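Local structure of butyryl-CoA dehydrogenase (6CXT) at residues A183-R188 with K221-G226; L137-Q142 with Y166-T171; A10-H15 with I68-G73; L83-A88 with C244-I249; E293-M298 with L321-A326. The protein is a flavoprotein of the acyl-CoA dehydrogenase family that binds flavin-adenine dinucleotide between its helical and beta domains. One frame throughout, in Å; residues are numbered along the deposited sequence.

Overall arrangement
From the N terminus, contact 3 comes first, closing a loop of 52 residues that brings helix 7-19 against helix 64-77 in the N-terminal helical domain. Contact 4 then opens on helix 81-101 and closes after 155 intervening residues at the junction of helices 231-245 and 248-267, tying the two helical domains together. Within that long loop lie contact 2 and then contact 1, in series, both on strands of the beta domain and meeting through neighbouring strands 165-171 and 181-187. Contact 5 closes last, joining helices 279-306 and 313-338. Contact 4 touches both contacts 3 and 5, and an E72-R296 salt bridge links contacts 3 and 5.

Contact 1 of 5, residues A183-R188 with K221-G226; sequences AFVVPR and KDYALG
F184 and A224 face each other as an antiparallel non-hydrogen-bonded pair, which sets the short, weakly bonded strand 224-225 at the edge of the mixed sheet in the beta domain of the acyl-CoA dehydrogenase fold. Two backbone hydrogen bonds flank the pair. The V185 N to Y223 O bond, 2.9 Å long, is nearly straight (178° at the hydrogen), while L225 N meets A183 O at 2.7 Å from above the carbonyl plane. A water joins A183 N to L225 O.

Apolar contacts occupy both faces. On the face of F184 and A224, F184 CD1 lies 4.0 Å from A224 CB, and the F184 ring also meets Y148 edge-to-face. On the other face A183 CB packs on L225 CB, and V185 CG2, set anti to its own carbonyl carbon, touches L225 CD1 at 3.6 Å. Helix 104-114 covers this side through L106.

The aromatic contact is a CH-pi interaction beyond the paired residues. Y223 OH is hydrogen-bonded to Q109 of that helix, and P187 CG stands over one face of the Y223 ring, 4.1 Å from its centroid and 25° off the normal.

Contact 2 of 5, residues L137-Q142 with Y166-T171; sequences LATTAQ and YVVYAT
T171 meets the 137-141 backbone through three hydrogen bonds, using its hydroxyl, its N-H and its carbonyl. The hydroxyl donates to L137 O, with OG1 at 2.6 Å; a chi1 of -58° sets OG1 beside the backbone N of T171, whose own N-H donates to T139 O. That second bond spans 2.7 Å between T171 N and T139 O, lies in the carbonyl plane and is close to straight at 167°. The third runs the other way, from A141 N to T171 O at 3.0 Å. Together they bridge the backbones at T140 and T171, where the strand axes are inclined at 73°, consistent with a single bridge.

Apolar groups pack beside these bonds. L137 CD1 lies 4.0 Å from Y169 CB, and A170 CB touches both T139 CG2, at 3.9 Å, and A141 CB.

Farther out, a water accepts from L137 N and donates to T171 OG1. T139 OG1 is hydrogen-bonded to E127, whose carboxylate also receives A138 N, while K154 reaches Y169 O. Strand 181-187, the sheet neighbour of 165-171, also touches L137 and A141, and the Y169 ring meets F235 edge-to-face.

Because OG1 both donates to a carbonyl and accepts from water, the rotation of the T171 side chain is probably held, at a place where a strand of one sheet meets a strand of the other.

Contact 3 of 5, residues A10-H15 with I68-G73; sequences AELFEH and IKIIEG
F13 lies under the side chain of K69, and this pair makes the tight part of the contact. K69 CE stands over one face of the ring, 3.6 Å from the centroid and 17° off the normal; the ammonium follows, with NZ 4.0 Å from the F13 centroid in a cation-pi interaction. With CG anti to the backbone N, the K69 chain bends at chi2 (59°), which folds its end across the ring. At the ring edge K69 O lies in plane, 3.1 Å from F13 CD1; G73 CA also approaches, 3.5 Å from F13 CE1. Having no side chain, G73 lets the ring come this near.

The ammonium has a further partner, as K69 NZ is hydrogen-bonded to Y300 OH; E72, also bonded to Y300, forms a salt bridge with R296. The K69-E72 ion pair within the helix is long.

The other end of the contact is looser. L12 CB meets I70 CG1 at 3.8 Å, the two side chains crossing at a slant, and F62 adjoins both. Beyond F13 and L12, helix 10-15 turns A10, E11 and E14 to the exposed side.

Helix axes 8.2 Å apart, with N-to-C directions 27° apart, are those of a closely packed, near-parallel pair, here within the N-terminal alpha-helical domain of the acyl-CoA dehydrogenase fold.

Contact 4 of 5, residues L83-A88 with C244-I249; sequences LLFAGA and CCLFAI
I249 overlaps the turn of helix 83-88 between L84 and A88, where its terminal methyl does most of the touching. I249 CD1 is 3.7 Å from L84 CB and 3.9 Å from A88 CB, and it also lies against the backbone, 3.5 Å from L84 O. A chi1 of -64° with CG1 anti to the carbonyl carbon, followed by an extended chi2 of 164°, carries that methyl in to the helix surface. The other branch, CG2, meets L84 CD1 at 4.0 Å, so the isoleucine holds L84 with both arms.

L246 fills the second half of the contact. Its CG packs on A88 CB at 3.5 Å, the small alanine side chain allowing the backbones to approach to 5.3 Å between the CA atoms of A88 and L246. The two methyls of L246 turn toward F85: CD1 is 3.7 Å from F85 CD1, whereas CD2 lies at the ring edge, in its plane. The side chains that meet are all apolar, and all five touching residues are buried.

F85 has a second role, since it touches both the bound FAD and FK4, belongs to both pockets and meets the ring of F362; L246 therefore packs directly against a pocket residue. L84 O is hydrogen-bonded to Y46, whose side chain also packs on A88 and I249.

A type I turn, C245 to A248, lies between helices 231-245 and 248-267, near the centre of the chain, with helix 64-77 against C245, A248 and I249, helix 313-338 against F247, and helix 35-44 against L84.

Contact 5 of 5, residues E293-M298 with L321-A326; sequences ESARLM and LAISEA
A295 and M298 are the residues of segment 293-298 that pack on helix 321-326. Just ahead of them, S294 OG is hydrogen-bonded to S294 OG of a second subunit. A295 then points its methyl at the other helix: A295 CB lies 3.9 Å from I323 CG1 and more distantly approaches A326 CB, at 4.5 Å. I323 places CG1 there by setting it anti to the carbonyl carbon (chi1 -70°). The CA atoms come nearest at this pair, 5.1 Å between A295 CA and I323 CA.

One residue on, R296 turns away to helix 248-267, forming a hydrogen bond with Q255, and L297 packs on Y301 of the second subunit. M298, a turn after A295, returns to the interface: its chain bends at chi3 (75°), and SD reaches A322 CB at 3.6 Å while CE stays 3.8 Å from that same methyl. The contact is thus small and apolar, made by alanine methyls against one isoleucine branch and one thioether. On the partner helix, E325 forms a salt bridge with R336 of a third subunit.

Axes 8.8 Å apart and inclined at 150° describe an antiparallel helix pair in the C-terminal helical domain of the acyl-CoA dehydrogenase fold, which here also contacts other subunits.

Contact 1 of 5, residues A183-R188 with K221-G226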
# COMPACT_ATOMS: atom_id res chain seq x y z
N ALA B 183 -6.30 -5.18 40.14
CA ALA B 183 -6.61 -3.79 39.85
C ALA B 183 -6.98 -3.05 41.12
O ALA B 183 -7.77 -3.56 41.95
CB ALA B 183 -7.75 -3.71 38.86
N PHE B 184 -6.47 -1.82 41.25
CA PHE B 184 -6.75 -0.97 42.43
C PHE B 184 -7.05 0.45 41.96
O PHE B 184 -6.45 0.92 40.99
CB PHE B 184 -5.46 -0.88 43.27
CG PHE B 184 -5.00 -2.19 43.84
CD1 PHE B 184 -5.54 -2.66 45.06
CD2 PHE B 184 -4.02 -2.94 43.20
CE1 PHE B 184 -5.09 -3.86 45.60
CE2 PHE B 184 -3.57 -4.15 43.73
CZ PHE B 184 -4.11 -4.60 44.95
N VAL B 185 -7.95 1.12 42.64
CA VAL B 185 -8.15 2.56 42.48
C VAL B 185 -7.31 3.23 43.55
O VAL B 185 -7.51 2.96 44.74
CB VAL B 185 -9.62 2.95 42.68
CG1 VAL B 185 -9.79 4.47 42.64
CG2 VAL B 185 -10.51 2.29 41.64
N VAL B 186 -6.35 4.05 43.14
CA VAL B 186 -5.38 4.65 44.06
C VAL B 186 -5.66 6.16 44.10
O VAL B 186 -5.40 6.85 43.11
CB VAL B 186 -3.94 4.35 43.66
CG1 VAL B 186 -2.93 4.98 44.63
CG2 VAL B 186 -3.71 2.85 43.54
N PRO B 187 -6.17 6.67 45.21
CA PRO B 187 -6.39 8.11 45.25
C PRO B 187 -5.08 8.90 45.15
O PRO B 187 -4.07 8.49 45.64
CB PRO B 187 -7.10 8.33 46.59
CG PRO B 187 -7.59 7.00 46.99
CD PRO B 187 -6.64 6.00 46.42
N ARG B 188 -5.13 10.03 44.47
CA ARG B 188 -3.99 10.91 44.28
C ARG B 188 -3.34 11.35 45.61
O ARG B 188 -2.19 11.43 45.67
CB ARG B 188 -4.40 12.14 43.47
CG ARG B 188 -3.30 13.11 43.11
CD ARG B 188 -2.11 12.51 42.41
NE ARG B 188 -1.17 13.49 41.92
CZ ARG B 188 -1.34 14.23 40.84
NH1 ARG B 188 -2.43 14.12 40.14
NH2 ARG B 188 -0.41 15.08 40.49
N LYS B 221 -8.09 -2.09 51.35
CA LYS B 221 -8.53 -3.14 50.44
C LYS B 221 -9.85 -2.84 49.73
O LYS B 221 -10.06 -3.37 48.65
CB LYS B 221 -8.63 -4.50 51.16
CG LYS B 221 -9.80 -4.56 52.13
CD LYS B 221 -9.88 -5.93 52.78
CE LYS B 221 -11.01 -5.94 53.80
NZ LYS B 221 -11.01 -7.26 54.48
N ASP B 222 -10.72 -1.98 50.28
CA ASP B 222 -11.95 -1.63 49.58
C ASP B 222 -11.68 -0.85 48.27
O ASP B 222 -12.59 -0.61 47.51
CB ASP B 222 -12.87 -0.76 50.45
CG ASP B 222 -13.41 -1.51 51.70
OD1 ASP B 222 -13.20 -2.76 51.85
OD2 ASP B 222 -14.05 -0.83 52.53
N TYR B 223 -10.45 -0.39 48.08
CA TYR B 223 -10.06 0.25 46.80
C TYR B 223 -9.70 -0.74 45.69
O TYR B 223 -9.53 -0.31 44.54
CB TYR B 223 -8.89 1.25 47.02
CG TYR B 223 -9.36 2.55 47.62
CD1 TYR B 223 -10.12 3.45 46.87
CD2 TYR B 223 -9.09 2.87 48.98
CE1 TYR B 223 -10.60 4.63 47.42
CE2 TYR B 223 -9.55 4.06 49.54
CZ TYR B 223 -10.29 4.93 48.77
OH TYR B 223 -10.74 6.08 49.33
N ALA B 224 -9.59 -2.04 46.02
CA ALA B 224 -9.39 -3.09 44.99
C ALA B 224 -10.62 -3.17 44.11
O ALA B 224 -11.76 -3.05 44.58
CB ALA B 224 -9.04 -4.45 45.59
N LEU B 225 -10.37 -3.33 42.80
CA LEU B 225 -11.42 -3.61 41.84
C LEU B 225 -11.42 -5.13 41.60
O LEU B 225 -10.39 -5.71 41.21
CB LEU B 225 -11.10 -2.88 40.53
CG LEU B 225 -11.86 -1.63 40.14
CD1 LEU B 225 -12.32 -0.82 41.34
CD2 LEU B 225 -11.05 -0.83 39.12
N GLY B 226 -12.57 -5.74 41.83
CA GLY B 226 -12.73 -7.20 41.69
C GLY B 226 -11.95 -7.94 42.76
O GLY B 226 -11.63 -7.37 43.78
O HOH W 1 -8.42 -7.28 40.43

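Contact 2 of 5, residues L137-Q142 with Y166-T171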
# COMPACT_ATOMS: atom_id res chain seq x y z
N LEU B 137 4.22 -7.60 35.30
CA LEU B 137 4.24 -6.22 35.85
C LEU B 137 5.20 -6.17 37.05
O LEU B 137 5.06 -6.99 37.97
CB LEU B 137 2.83 -5.74 36.21
CG LEU B 137 1.81 -5.72 35.06
CD1 LEU B 137 0.49 -5.28 35.59
CD2 LEU B 137 2.28 -4.78 33.92
N ALA B 138 6.19 -5.27 36.96
CA ALA B 138 7.12 -4.97 38.05
C ALA B 138 6.47 -4.24 39.25
O ALA B 138 6.95 -4.35 40.36
CB ALA B 138 8.32 -4.19 37.54
N THR B 139 5.36 -3.54 39.03
CA THR B 139 4.60 -2.91 40.11
C THR B 139 3.95 -4.02 40.94
O THR B 139 3.27 -4.89 40.41
CB THR B 139 3.54 -1.93 39.57
OG1 THR B 139 4.22 -0.90 38.81
CG2 THR B 139 2.73 -1.25 40.75
N THR B 140 4.20 -3.99 42.26
CA THR B 140 3.69 -5.06 43.18
C THR B 140 2.65 -4.50 44.14
O THR B 140 2.65 -3.30 44.43
CB THR B 140 4.81 -5.66 44.01
OG1 THR B 140 5.44 -4.61 44.74
CG2 THR B 140 5.84 -6.32 43.11
N ALA B 141 1.74 -5.36 44.61
CA ALA B 141 0.86 -4.98 45.68
C ALA B 141 0.96 -6.08 46.76
O ALA B 141 0.68 -7.22 46.45
CB ALA B 141 -0.56 -4.82 45.20
N GLN B 142 1.35 -5.72 47.98
CA GLN B 142 1.49 -6.68 49.10
C GLN B 142 0.33 -6.47 50.11
O GLN B 142 0.04 -5.33 50.53
CB GLN B 142 2.85 -6.49 49.77
CG GLN B 142 3.20 -7.52 50.85
CD GLN B 142 3.49 -8.93 50.31
OE1 GLN B 142 2.65 -9.55 49.63
NE2 GLN B 142 4.67 -9.44 50.63
N TYR B 166 -5.85 6.98 40.26
CA TYR B 166 -5.20 6.09 39.29
C TYR B 166 -5.82 4.73 39.35
O TYR B 166 -5.98 4.19 40.45
CB TYR B 166 -3.74 5.96 39.57
CG TYR B 166 -3.08 7.29 39.51
CD1 TYR B 166 -2.72 7.86 38.26
CD2 TYR B 166 -2.83 8.02 40.68
CE1 TYR B 166 -2.10 9.12 38.19
CE2 TYR B 166 -2.23 9.30 40.62
CZ TYR B 166 -1.85 9.83 39.38
OH TYR B 166 -1.31 11.10 39.35
N VAL B 167 -6.21 4.17 38.20
CA VAL B 167 -6.55 2.71 38.20
C VAL B 167 -5.24 2.02 37.88
O VAL B 167 -4.70 2.16 36.78
CB VAL B 167 -7.67 2.40 37.18
CG1 VAL B 167 -8.00 0.93 37.14
CG2 VAL B 167 -8.89 3.23 37.48
N VAL B 168 -4.70 1.26 38.83
CA VAL B 168 -3.32 0.79 38.78
C VAL B 168 -3.41 -0.72 38.76
O VAL B 168 -4.23 -1.29 39.48
CB VAL B 168 -2.56 1.25 40.02
CG1 VAL B 168 -1.13 0.73 40.06
CG2 VAL B 168 -2.58 2.77 40.07
N TYR B 169 -2.59 -1.35 37.91
CA TYR B 169 -2.58 -2.80 37.74
C TYR B 169 -1.25 -3.25 38.29
O TYR B 169 -0.20 -2.71 37.92
CB TYR B 169 -2.82 -3.20 36.22
CG TYR B 169 -4.21 -2.86 35.77
CD1 TYR B 169 -4.54 -1.59 35.27
CD2 TYR B 169 -5.21 -3.80 35.81
CE1 TYR B 169 -5.83 -1.27 34.91
CE2 TYR B 169 -6.51 -3.50 35.42
CZ TYR B 169 -6.80 -2.25 34.96
OH TYR B 169 -8.09 -1.97 34.59
N ALA B 170 -1.26 -4.21 39.23
CA ALA B 170 -0.06 -4.54 40.01
C ALA B 170 0.04 -6.07 40.17
O ALA B 170 -0.98 -6.72 40.14
CB ALA B 170 -0.09 -3.86 41.39
N THR B 171 1.24 -6.60 40.30
CA THR B 171 1.38 -8.05 40.56
C THR B 171 1.11 -8.35 42.06
O THR B 171 1.83 -7.83 42.93
CB THR B 171 2.77 -8.51 40.17
OG1 THR B 171 2.96 -8.19 38.78
CG2 THR B 171 2.90 -10.07 40.34
O HOH W 2 2.50 -9.58 36.55

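Contact 3 of 5, residues A10-H15 with I68-G73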
# COMPACT_ATOMS: atom_id res chain seq x y z
N ALA B 10 -30.44 10.62 16.67
CA ALA B 10 -30.15 11.76 15.75
C ALA B 10 -30.07 13.11 16.44
O ALA B 10 -29.20 13.95 16.13
CB ALA B 10 -31.15 11.83 14.61
N GLU B 11 -31.01 13.35 17.36
CA GLU B 11 -31.04 14.58 18.11
C GLU B 11 -29.78 14.76 18.97
O GLU B 11 -29.18 15.85 19.02
CB GLU B 11 -32.33 14.66 18.97
CG GLU B 11 -32.61 16.06 19.49
CD GLU B 11 -32.20 17.14 18.50
OE1 GLU B 11 -32.79 17.16 17.38
OE2 GLU B 11 -31.26 17.94 18.81
N LEU B 12 -29.39 13.70 19.66
CA LEU B 12 -28.19 13.70 20.47
C LEU B 12 -26.95 13.94 19.61
O LEU B 12 -26.04 14.68 20.00
CB LEU B 12 -28.08 12.39 21.23
CG LEU B 12 -29.08 12.25 22.39
CD1 LEU B 12 -29.33 10.78 22.69
CD2 LEU B 12 -28.58 13.00 23.63
N PHE B 13 -26.91 13.33 18.43
CA PHE B 13 -25.79 13.53 17.53
C PHE B 13 -25.72 14.98 17.08
O PHE B 13 -24.65 15.61 17.10
CB PHE B 13 -25.93 12.60 16.33
CG PHE B 13 -24.77 12.67 15.37
CD1 PHE B 13 -23.49 12.14 15.71
CD2 PHE B 13 -24.95 13.20 14.09
CE1 PHE B 13 -22.46 12.16 14.79
CE2 PHE B 13 -23.88 13.24 13.15
CZ PHE B 13 -22.65 12.73 13.50
N GLU B 14 -26.86 15.54 16.70
CA GLU B 14 -26.85 16.95 16.30
C GLU B 14 -26.43 17.84 17.46
O GLU B 14 -25.72 18.84 17.25
CB GLU B 14 -28.23 17.40 15.78
CG GLU B 14 -28.59 16.84 14.39
CD GLU B 14 -27.50 17.05 13.34
OE1 GLU B 14 -27.16 16.05 12.64
OE2 GLU B 14 -26.98 18.20 13.21
N HIS B 15 -26.85 17.47 18.67
CA HIS B 15 -26.48 18.23 19.89
C HIS B 15 -24.94 18.22 20.06
O HIS B 15 -24.30 19.28 20.23
CB HIS B 15 -27.28 17.68 21.10
CG HIS B 15 -27.05 18.39 22.40
ND1 HIS B 15 -27.02 19.77 22.52
CD2 HIS B 15 -26.86 17.91 23.66
CE1 HIS B 15 -26.80 20.11 23.78
NE2 HIS B 15 -26.71 19.00 24.49
N ILE B 68 -21.35 5.88 21.52
CA ILE B 68 -20.30 6.08 20.48
C ILE B 68 -20.74 7.13 19.43
O ILE B 68 -19.91 7.86 18.89
CB ILE B 68 -19.74 4.77 19.85
CG1 ILE B 68 -20.76 3.99 19.07
CG2 ILE B 68 -19.04 3.91 20.92
CD1 ILE B 68 -20.76 4.35 17.59
N LYS B 69 -22.04 7.18 19.15
CA LYS B 69 -22.53 8.14 18.14
C LYS B 69 -22.32 9.55 18.64
O LYS B 69 -21.96 10.45 17.88
CB LYS B 69 -24.01 7.87 17.79
CG LYS B 69 -24.60 8.73 16.68
CD LYS B 69 -23.85 8.60 15.35
CE LYS B 69 -24.68 9.22 14.21
NZ LYS B 69 -23.94 9.03 12.92
N ILE B 70 -22.57 9.77 19.94
CA ILE B 70 -22.37 11.13 20.49
C ILE B 70 -20.87 11.46 20.48
O ILE B 70 -20.45 12.56 20.13
CB ILE B 70 -22.93 11.21 21.93
CG1 ILE B 70 -24.47 11.25 21.87
CG2 ILE B 70 -22.35 12.41 22.71
CD1 ILE B 70 -25.07 10.81 23.22
N ILE B 71 -20.05 10.47 20.84
CA ILE B 71 -18.60 10.71 20.89
C ILE B 71 -18.09 11.06 19.47
O ILE B 71 -17.24 11.93 19.28
CB ILE B 71 -17.86 9.47 21.47
CG1 ILE B 71 -18.22 9.31 22.97
CG2 ILE B 71 -16.34 9.61 21.30
CD1 ILE B 71 -17.68 8.03 23.59
N GLU B 72 -18.59 10.31 18.48
CA GLU B 72 -18.23 10.58 17.08
C GLU B 72 -18.57 12.00 16.73
O GLU B 72 -17.75 12.71 16.12
CB GLU B 72 -19.00 9.65 16.15
CG GLU B 72 -18.69 9.88 14.68
CD GLU B 72 -19.62 9.07 13.76
OE1 GLU B 72 -20.34 8.16 14.25
OE2 GLU B 72 -19.65 9.37 12.54
N GLY B 73 -19.79 12.44 17.11
CA GLY B 73 -20.21 13.82 16.86
C GLY B 73 -19.25 14.82 17.48
O GLY B 73 -18.85 15.83 16.87

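Contact 4 of 5, residues L83-A88 with C244-I249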
# COMPACT_ATOMS: atom_id res chain seq x y z
N LEU B 83 -8.05 16.65 23.97
CA LEU B 83 -8.97 16.84 25.10
C LEU B 83 -10.02 15.72 25.15
O LEU B 83 -10.31 15.14 26.21
CB LEU B 83 -9.62 18.23 25.09
CG LEU B 83 -10.67 18.48 26.23
CD1 LEU B 83 -10.00 18.36 27.57
CD2 LEU B 83 -11.24 19.89 26.12
N LEU B 84 -10.61 15.40 23.99
CA LEU B 84 -11.58 14.31 23.90
C LEU B 84 -10.95 12.99 24.32
O LEU B 84 -11.61 12.18 24.97
CB LEU B 84 -12.14 14.19 22.47
CG LEU B 84 -13.02 15.40 22.11
CD1 LEU B 84 -13.43 15.25 20.63
CD2 LEU B 84 -14.26 15.54 23.04
N PHE B 85 -9.72 12.79 23.89
CA PHE B 85 -8.95 11.58 24.19
C PHE B 85 -8.75 11.47 25.73
O PHE B 85 -9.01 10.43 26.29
CB PHE B 85 -7.61 11.67 23.50
CG PHE B 85 -6.61 10.64 23.94
CD1 PHE B 85 -6.81 9.29 23.68
CD2 PHE B 85 -5.42 11.03 24.54
CE1 PHE B 85 -5.87 8.31 24.12
CE2 PHE B 85 -4.46 10.09 24.98
CZ PHE B 85 -4.68 8.73 24.74
N ALA B 86 -8.28 12.54 26.36
CA ALA B 86 -8.17 12.58 27.87
C ALA B 86 -9.49 12.16 28.52
O ALA B 86 -9.51 11.39 29.50
CB ALA B 86 -7.72 13.97 28.34
N GLY B 87 -10.59 12.70 28.00
CA GLY B 87 -11.91 12.48 28.56
C GLY B 87 -12.31 11.03 28.38
O GLY B 87 -12.94 10.44 29.26
N ALA B 88 -11.98 10.44 27.22
CA ALA B 88 -12.39 9.08 26.94
C ALA B 88 -11.54 8.08 27.71
O ALA B 88 -12.03 7.02 28.09
CB ALA B 88 -12.36 8.82 25.40
N CYS B 244 -13.02 0.14 21.79
CA CYS B 244 -14.29 0.29 21.10
C CYS B 244 -14.76 1.75 21.05
O CYS B 244 -15.02 2.31 19.94
CB CYS B 244 -15.39 -0.55 21.78
SG CYS B 244 -16.99 -0.55 20.91
N CYS B 245 -14.87 2.39 22.22
CA CYS B 245 -15.57 3.65 22.31
C CYS B 245 -14.66 4.86 22.14
O CYS B 245 -15.09 5.85 21.61
CB CYS B 245 -16.29 3.76 23.67
SG CYS B 245 -17.49 2.40 23.92
N LEU B 246 -13.42 4.80 22.66
CA LEU B 246 -12.55 5.97 22.61
C LEU B 246 -12.29 6.33 21.13
O LEU B 246 -12.26 7.50 20.75
CB LEU B 246 -11.25 5.73 23.39
CG LEU B 246 -10.20 6.86 23.42
CD1 LEU B 246 -9.35 6.78 24.70
CD2 LEU B 246 -9.25 6.80 22.18
N PHE B 247 -12.19 5.32 20.28
CA PHE B 247 -11.76 5.51 18.85
C PHE B 247 -12.87 6.11 18.00
O PHE B 247 -12.60 6.58 16.87
CB PHE B 247 -11.18 4.17 18.30
CG PHE B 247 -9.78 3.91 18.82
CD1 PHE B 247 -9.58 3.50 20.20
CD2 PHE B 247 -8.66 4.16 18.05
CE1 PHE B 247 -8.33 3.42 20.72
CE2 PHE B 247 -7.37 4.03 18.57
CZ PHE B 247 -7.21 3.68 19.91
N ALA B 248 -14.08 6.15 18.53
CA ALA B 248 -15.17 6.93 17.89
C ALA B 248 -14.75 8.39 17.67
O ALA B 248 -15.17 9.01 16.68
CB ALA B 248 -16.43 6.87 18.74
N ILE B 249 -13.91 8.93 18.57
CA ILE B 249 -13.37 10.31 18.41
C ILE B 249 -12.80 10.50 16.98
O ILE B 249 -13.08 11.52 16.28
CB ILE B 249 -12.27 10.64 19.44
CG1 ILE B 249 -12.84 10.61 20.88
CG2 ILE B 249 -11.65 12.00 19.14
CD1 ILE B 249 -11.72 10.54 21.92

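Contact 5 of 5, residues E293-M298 with L321-A326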
# COMPACT_ATOMS: atom_id res chain seq x y z
N GLU B 293 -15.95 5.54 5.48
CA GLU B 293 -17.21 4.75 5.57
C GLU B 293 -16.94 3.39 6.19
O GLU B 293 -17.68 2.94 7.08
CB GLU B 293 -17.91 4.58 4.20
CG GLU B 293 -19.30 3.93 4.38
CD GLU B 293 -19.89 3.37 3.09
OE1 GLU B 293 -19.69 2.16 2.82
OE2 GLU B 293 -20.52 4.14 2.32
N SER B 294 -15.87 2.75 5.72
CA SER B 294 -15.45 1.49 6.24
C SER B 294 -15.19 1.55 7.77
O SER B 294 -15.76 0.72 8.51
CB SER B 294 -14.15 1.10 5.54
OG SER B 294 -13.59 -0.06 6.16
N ALA B 295 -14.36 2.49 8.22
CA ALA B 295 -13.98 2.57 9.66
C ALA B 295 -15.22 2.83 10.53
O ALA B 295 -15.38 2.20 11.62
CB ALA B 295 -12.93 3.65 9.87
N ARG B 296 -16.12 3.71 10.05
CA ARG B 296 -17.36 4.06 10.76
C ARG B 296 -18.27 2.83 10.90
O ARG B 296 -18.83 2.59 11.97
CB ARG B 296 -18.10 5.21 10.06
CG ARG B 296 -19.39 5.58 10.75
CD ARG B 296 -20.11 6.72 10.07
NE ARG B 296 -19.38 7.98 10.18
CZ ARG B 296 -18.96 8.68 9.14
NH1 ARG B 296 -19.17 8.25 7.89
NH2 ARG B 296 -18.37 9.85 9.33
N LEU B 297 -18.47 2.09 9.81
CA LEU B 297 -19.28 0.87 9.87
C LEU B 297 -18.67 -0.16 10.84
O LEU B 297 -19.39 -0.88 11.50
CB LEU B 297 -19.39 0.23 8.47
CG LEU B 297 -20.31 1.09 7.51
CD1 LEU B 297 -20.25 0.60 6.05
CD2 LEU B 297 -21.78 1.07 7.98
N MET B 298 -17.33 -0.31 10.81
CA MET B 298 -16.64 -1.22 11.69
C MET B 298 -16.83 -0.84 13.15
O MET B 298 -16.99 -1.74 13.97
CB MET B 298 -15.14 -1.31 11.33
CG MET B 298 -15.08 -1.98 9.96
SD MET B 298 -13.38 -2.06 9.41
CE MET B 298 -12.74 -3.38 10.41
N LEU B 321 -8.06 -1.01 14.97
CA LEU B 321 -7.00 -1.04 13.93
C LEU B 321 -7.44 -0.20 12.71
O LEU B 321 -6.69 0.65 12.25
CB LEU B 321 -6.76 -2.50 13.52
CG LEU B 321 -5.73 -2.75 12.41
CD1 LEU B 321 -4.37 -2.25 12.89
CD2 LEU B 321 -5.72 -4.28 12.06
N ALA B 322 -8.63 -0.46 12.19
CA ALA B 322 -9.06 0.19 10.95
C ALA B 322 -9.17 1.71 11.19
O ALA B 322 -8.76 2.49 10.32
CB ALA B 322 -10.38 -0.37 10.48
N ILE B 323 -9.75 2.12 12.34
CA ILE B 323 -9.95 3.55 12.61
C ILE B 323 -8.59 4.25 12.73
O ILE B 323 -8.36 5.33 12.11
CB ILE B 323 -10.78 3.79 13.92
CG1 ILE B 323 -12.23 3.36 13.67
CG2 ILE B 323 -10.73 5.28 14.35
CD1 ILE B 323 -13.04 3.21 14.96
N SER B 324 -7.68 3.66 13.52
CA SER B 324 -6.45 4.34 13.83
C SER B 324 -5.58 4.38 12.53
O SER B 324 -4.96 5.42 12.22
CB SER B 324 -5.70 3.63 14.99
OG SER B 324 -5.43 2.26 14.62
N GLU B 325 -5.58 3.28 11.78
CA GLU B 325 -4.82 3.27 10.49
C GLU B 325 -5.42 4.25 9.46
O GLU B 325 -4.66 4.97 8.76
CB GLU B 325 -4.63 1.85 9.91
CG GLU B 325 -3.78 0.96 10.86
CD GLU B 325 -2.32 1.36 10.98
OE1 GLU B 325 -1.81 2.22 10.19
OE2 GLU B 325 -1.58 0.81 11.87
N ALA B 326 -6.74 4.28 9.39
CA ALA B 326 -7.39 5.24 8.47
C ALA B 326 -7.07 6.68 8.89
O ALA B 326 -6.87 7.54 8.04
CB ALA B 326 -8.90 4.99 8.39